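Local structure of neural-cadherin (Drosophila melanogaster, 3UBF) at residues L250-G254 with Q255-T259; A115-Q118 with L119-P123. The protein mediates calcium-dependent, homophilic cell-cell adhesion through its chain of extracellular cadherin domains, three of which make up this fragment. All coordinates share one frame; numbering follows the deposited sequence.

Contact 1. Residues L250-G254 with Q255-T259; sequences LKAQG and QGAGT
Ala-252 and Ala-257 come together across a bend in which the chain leaves its strand and doubles back, their CA atoms 5.1 Å apart. The bend opens at Gly-254, whose phi of 80° turns the backbone over, and runs on through Gln-255 and Gly-256. No direct hydrogen bond joins 250-254 to 255-259. A turn follows at once: Thr-259 N donates to Gly-256 O (3.0 Å), and the angles of Ala-257 and Gly-258 between them are those of a type II turn.

Among the side chains, the Ala-252 methyl does most of the touching. Its CB lies over the returning backbone, 3.7 Å from Ala-257 N and 3.8 Å from Gln-255 O, and meets Ala-257 CB at 4.2 Å. The Gln-255 side chain is directed away from 250-254: CG stands anti to its own carbonyl carbon (chi1 -79°), and the chain runs on extended; it touches Pro-283, and NE2 makes a weak hydrogen bond to Arg-281 O. A water lies 2.5 Å from Gln-253 O and 2.7 Å from Gln-255 O, and may bridge the two carbonyls.

The strand belongs to one sheet of the cadherin beta-sandwich, and the bend carries the chain toward strand 260-262 of the other. With one small methyl contact and perhaps a bridging water, the shape of this surface bend probably owes more to its glycine backbone angles than to side-chain grip.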
loop_
_atom_site.group_PDB
_atom_site.type_symbol
_atom_site.label_atom_id
_atom_site.label_comp_id
_atom_site.label_asym_id
_atom_site.label_seq_id
_atom_site.Cartn_x
_atom_site.Cartn_y
_atom_site.Cartn_z
ATOM N N LEU A 250 -24.181 17.535 -11.115
ATOM C CA LEU A 250 -23.105 17.797 -12.058
ATOM C C LEU A 250 -23.352 19.111 -12.775
ATOM O O LEU A 250 -24.377 19.284 -13.439
ATOM C CB LEU A 250 -23.032 16.659 -13.072
ATOM C CG LEU A 250 -21.929 16.708 -14.127
ATOM C CD1 LEU A 250 -21.315 15.338 -14.316
ATOM C CD2 LEU A 250 -22.467 17.259 -15.449
ATOM N N LYS A 251 -22.418 20.044 -12.636
ATOM C CA LYS A 251 -22.484 21.276 -13.414
ATOM C C LYS A 251 -21.209 21.480 -14.229
ATOM O O LYS A 251 -20.137 21.012 -13.846
ATOM C CB LYS A 251 -22.804 22.489 -12.530
ATOM C CG LYS A 251 -21.627 23.046 -11.751
ATOM C CD LYS A 251 -22.000 24.353 -11.036
ATOM C CE LYS A 251 -21.014 24.650 -9.908
ATOM N NZ LYS A 251 -20.865 23.461 -9.001
ATOM N N ALA A 252 -21.343 22.163 -15.358
ATOM C CA ALA A 252 -20.212 22.448 -16.222
ATOM C C ALA A 252 -19.571 23.774 -15.847
ATOM O O ALA A 252 -20.268 24.767 -15.644
ATOM C CB ALA A 252 -20.658 22.479 -17.662
ATOM N N GLN A 253 -18.246 23.775 -15.735
ATOM C CA GLN A 253 -17.483 25.004 -15.565
ATOM C C GLN A 253 -17.061 25.523 -16.935
ATOM O O GLN A 253 -16.177 24.953 -17.581
ATOM C CB GLN A 253 -16.283 24.773 -14.642
ATOM C CG GLN A 253 -16.479 25.231 -13.193
ATOM C CD GLN A 253 -17.955 25.407 -12.777
ATOM O OE1 GLN A 253 -18.754 24.458 -12.821
ATOM N NE2 GLN A 253 -18.309 26.628 -12.353
ATOM N N GLY A 254 -17.713 26.594 -17.380
ATOM C CA GLY A 254 -17.511 27.108 -18.720
ATOM C C GLY A 254 -18.304 26.292 -19.724
ATOM O O GLY A 254 -19.510 26.090 -19.562
ATOM N N GLN A 255 -17.615 25.802 -20.751
ATOM C CA GLN A 255 -18.269 25.097 -21.855
ATOM C C GLN A 255 -18.733 23.679 -21.532
ATOM O O GLN A 255 -18.253 23.068 -20.577
ATOM C CB GLN A 255 -17.351 25.061 -23.060
ATOM C CG GLN A 255 -17.318 26.357 -23.838
ATOM C CD GLN A 255 -16.623 26.191 -25.166
ATOM O OE1 GLN A 255 -15.710 26.944 -25.494
ATOM N NE2 GLN A 255 -17.044 25.194 -25.938
ATOM N N GLY A 256 -19.673 23.175 -22.337
ATOM C CA GLY A 256 -20.133 21.786 -22.263
ATOM C C GLY A 256 -21.360 21.457 -21.421
ATOM O O GLY A 256 -21.614 20.285 -21.124
ATOM N N ALA A 257 -22.120 22.475 -21.030
ATOM C CA ALA A 257 -23.354 22.275 -20.260
ATOM C C ALA A 257 -24.318 21.327 -20.989
ATOM O O ALA A 257 -24.707 21.581 -22.134
ATOM C CB ALA A 257 -24.027 23.625 -19.971
ATOM N N GLY A 258 -24.672 20.223 -20.333
ATOM C CA GLY A 258 -25.607 19.252 -20.902
ATOM C C GLY A 258 -24.988 18.169 -21.777
ATOM O O GLY A 258 -25.713 17.345 -22.338
ATOM N N THR A 259 -23.658 18.169 -21.900
ATOM C CA THR A 259 -22.945 17.129 -22.646
ATOM C C THR A 259 -22.870 15.856 -21.803
ATOM O O THR A 259 -22.955 14.740 -22.310
ATOM C CB THR A 259 -21.528 17.589 -23.046
ATOM O OG1 THR A 259 -21.623 18.735 -23.897
ATOM C CG2 THR A 259 -20.780 16.487 -23.793
HETATM O O HOH W 1 -15.896 23.156 -19.349
#

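Contact 2. Residues A115-Q118 with L119-P123; sequences AVVQ and LNAPP
Val-117, the last residue of its strand, meets Ala-121 by way of CG2, which reaches Ala-121 CB at 3.8 Å. That methyl lies anti to the backbone N, while CG1 falls between N and the carbonyl carbon. Phe-171 and Thr-165 touch both residues from outside the turn, so this apolar pair belongs to the buried end of the domain's interior.

Gln-118 comes next and starts a type I beta turn that ends at Ala-121. Ala-121 N donates to Gln-118 O at 3.2 Å, with an N-H...O angle of 153°; the donor stands above the carbonyl plane, 71° out of it. The same closure brings Ala-121 CB to 3.3 Å from Gln-118 O.

In the cadherin beta-sandwich this turn stands where the chain leaves edge strand 113-117 of one sheet and passes to strand 126-133 of the other.

The side chain of Gln-118 runs out extended beyond CG on the outer, exposed side and crosses that of Asn-120. Their amide planes are almost perpendicular, 89° apart. Gln-118 NE2 comes within 2.7 Å of Asn-120 OD1, but the angle is too poor for a hydrogen bond. The other atom of that glutamine amide, OE1, is 4.4 Å from Pro-122 CD. Leu-119 is the second residue of the turn, and its backbone is hydrogen-bonded to Phe-171.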
loop_
_atom_site.group_PDB
_atom_site.type_symbol
_atom_site.label_atom_id
_atom_site.label_comp_id
_atom_site.label_asym_id
_atom_site.label_seq_id
_atom_site.Cartn_x
_atom_site.Cartn_y
_atom_site.Cartn_z
ATOM N N ALA A 115 -12.932 10.340 9.767
ATOM C CA ALA A 115 -13.897 9.655 10.587
ATOM C C ALA A 115 -14.750 10.707 11.283
ATOM O O ALA A 115 -14.454 11.908 11.241
ATOM C CB ALA A 115 -13.195 8.806 11.616
ATOM N N VAL A 116 -15.818 10.243 11.921
ATOM C CA VAL A 116 -16.578 11.057 12.867
ATOM C C VAL A 116 -16.591 10.347 14.211
ATOM O O VAL A 116 -16.437 9.121 14.278
ATOM C CB VAL A 116 -18.019 11.280 12.397
ATOM C CG1 VAL A 116 -18.048 12.253 11.219
ATOM C CG2 VAL A 116 -18.687 9.941 12.044
ATOM N N VAL A 117 -16.772 11.108 15.282
ATOM C CA VAL A 117 -16.993 10.500 16.589
ATOM C C VAL A 117 -18.326 10.953 17.173
ATOM O O VAL A 117 -18.595 12.150 17.287
ATOM C CB VAL A 117 -15.839 10.793 17.574
ATOM C CG1 VAL A 117 -15.643 12.300 17.771
ATOM C CG2 VAL A 117 -16.095 10.105 18.903
ATOM N N GLN A 118 -19.154 9.977 17.532
ATOM C CA GLN A 118 -20.407 10.186 18.253
ATOM C C GLN A 118 -20.158 11.174 19.403
ATOM O O GLN A 118 -19.126 11.092 20.075
ATOM C CB GLN A 118 -20.847 8.836 18.808
ATOM C CG GLN A 118 -22.315 8.484 18.655
ATOM C CD GLN A 118 -22.798 7.520 19.760
ATOM O OE1 GLN A 118 -22.134 6.517 20.083
ATOM N NE2 GLN A 118 -23.950 7.831 20.344
ATOM N N LEU A 119 -21.076 12.114 19.629
ATOM C CA LEU A 119 -20.832 13.152 20.633
ATOM C C LEU A 119 -20.716 12.629 22.059
ATOM O O LEU A 119 -19.950 13.155 22.862
ATOM C CB LEU A 119 -21.888 14.254 20.570
ATOM C CG LEU A 119 -21.901 15.069 19.279
ATOM C CD1 LEU A 119 -22.835 16.258 19.404
ATOM C CD2 LEU A 119 -20.470 15.505 18.887
ATOM N N ASN A 120 -21.486 11.601 22.378
ATOM C CA ASN A 120 -21.463 11.031 23.711
ATOM C C ASN A 120 -20.802 9.674 23.678
ATOM O O ASN A 120 -21.161 8.794 24.448
ATOM C CB ASN A 120 -22.884 10.908 24.255
ATOM C CG ASN A 120 -23.786 10.099 23.339
ATOM O OD1 ASN A 120 -23.400 9.763 22.204
ATOM N ND2 ASN A 120 -25.001 9.785 23.818
ATOM N N ALA A 121 -19.858 9.499 22.757
ATOM C CA ALA A 121 -19.136 8.251 22.643
ATOM C C ALA A 121 -18.620 7.781 24.009
ATOM O O ALA A 121 -17.895 8.504 24.683
ATOM C CB ALA A 121 -18.002 8.396 21.680
ATOM N N PRO A 122 -19.009 6.568 24.426
ATOM C CA PRO A 122 -18.450 6.036 25.668
ATOM C C PRO A 122 -17.027 5.529 25.445
ATOM O O PRO A 122 -16.643 5.241 24.305
ATOM C CB PRO A 122 -19.402 4.889 26.023
ATOM C CG PRO A 122 -19.977 4.446 24.721
ATOM C CD PRO A 122 -19.986 5.653 23.806
ATOM N N PRO A 123 -16.228 5.456 26.520
ATOM C CA PRO A 123 -14.835 5.022 26.409
ATOM C C PRO A 123 -14.683 3.750 25.574
ATOM O O PRO A 123 -15.489 2.819 25.700
ATOM C CB PRO A 123 -14.445 4.729 27.868
ATOM C CG PRO A 123 -15.319 5.617 28.674
ATOM C CD PRO A 123 -16.589 5.833 27.900
#

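Coming from the N terminus, the chain passes through the first cadherin domain and reaches contact 2 early in the middle one, where 115-123 makes a tight turn on leaving strand 113-117 for the opposite sheet. Contact 1 follows in the third domain, a second local bend at the end of strand 246-253, again on a passage between sheets. The two are in series, neither enclosing nor crossing the other; their centres are 40 Å apart and their nearest atoms about 23 Å. Contact 2 lies nearer the junction of these domains: Val-116, on its strand, touches Phe-241 of the third domain, whereas contact 1 stays on the surface of its own domain.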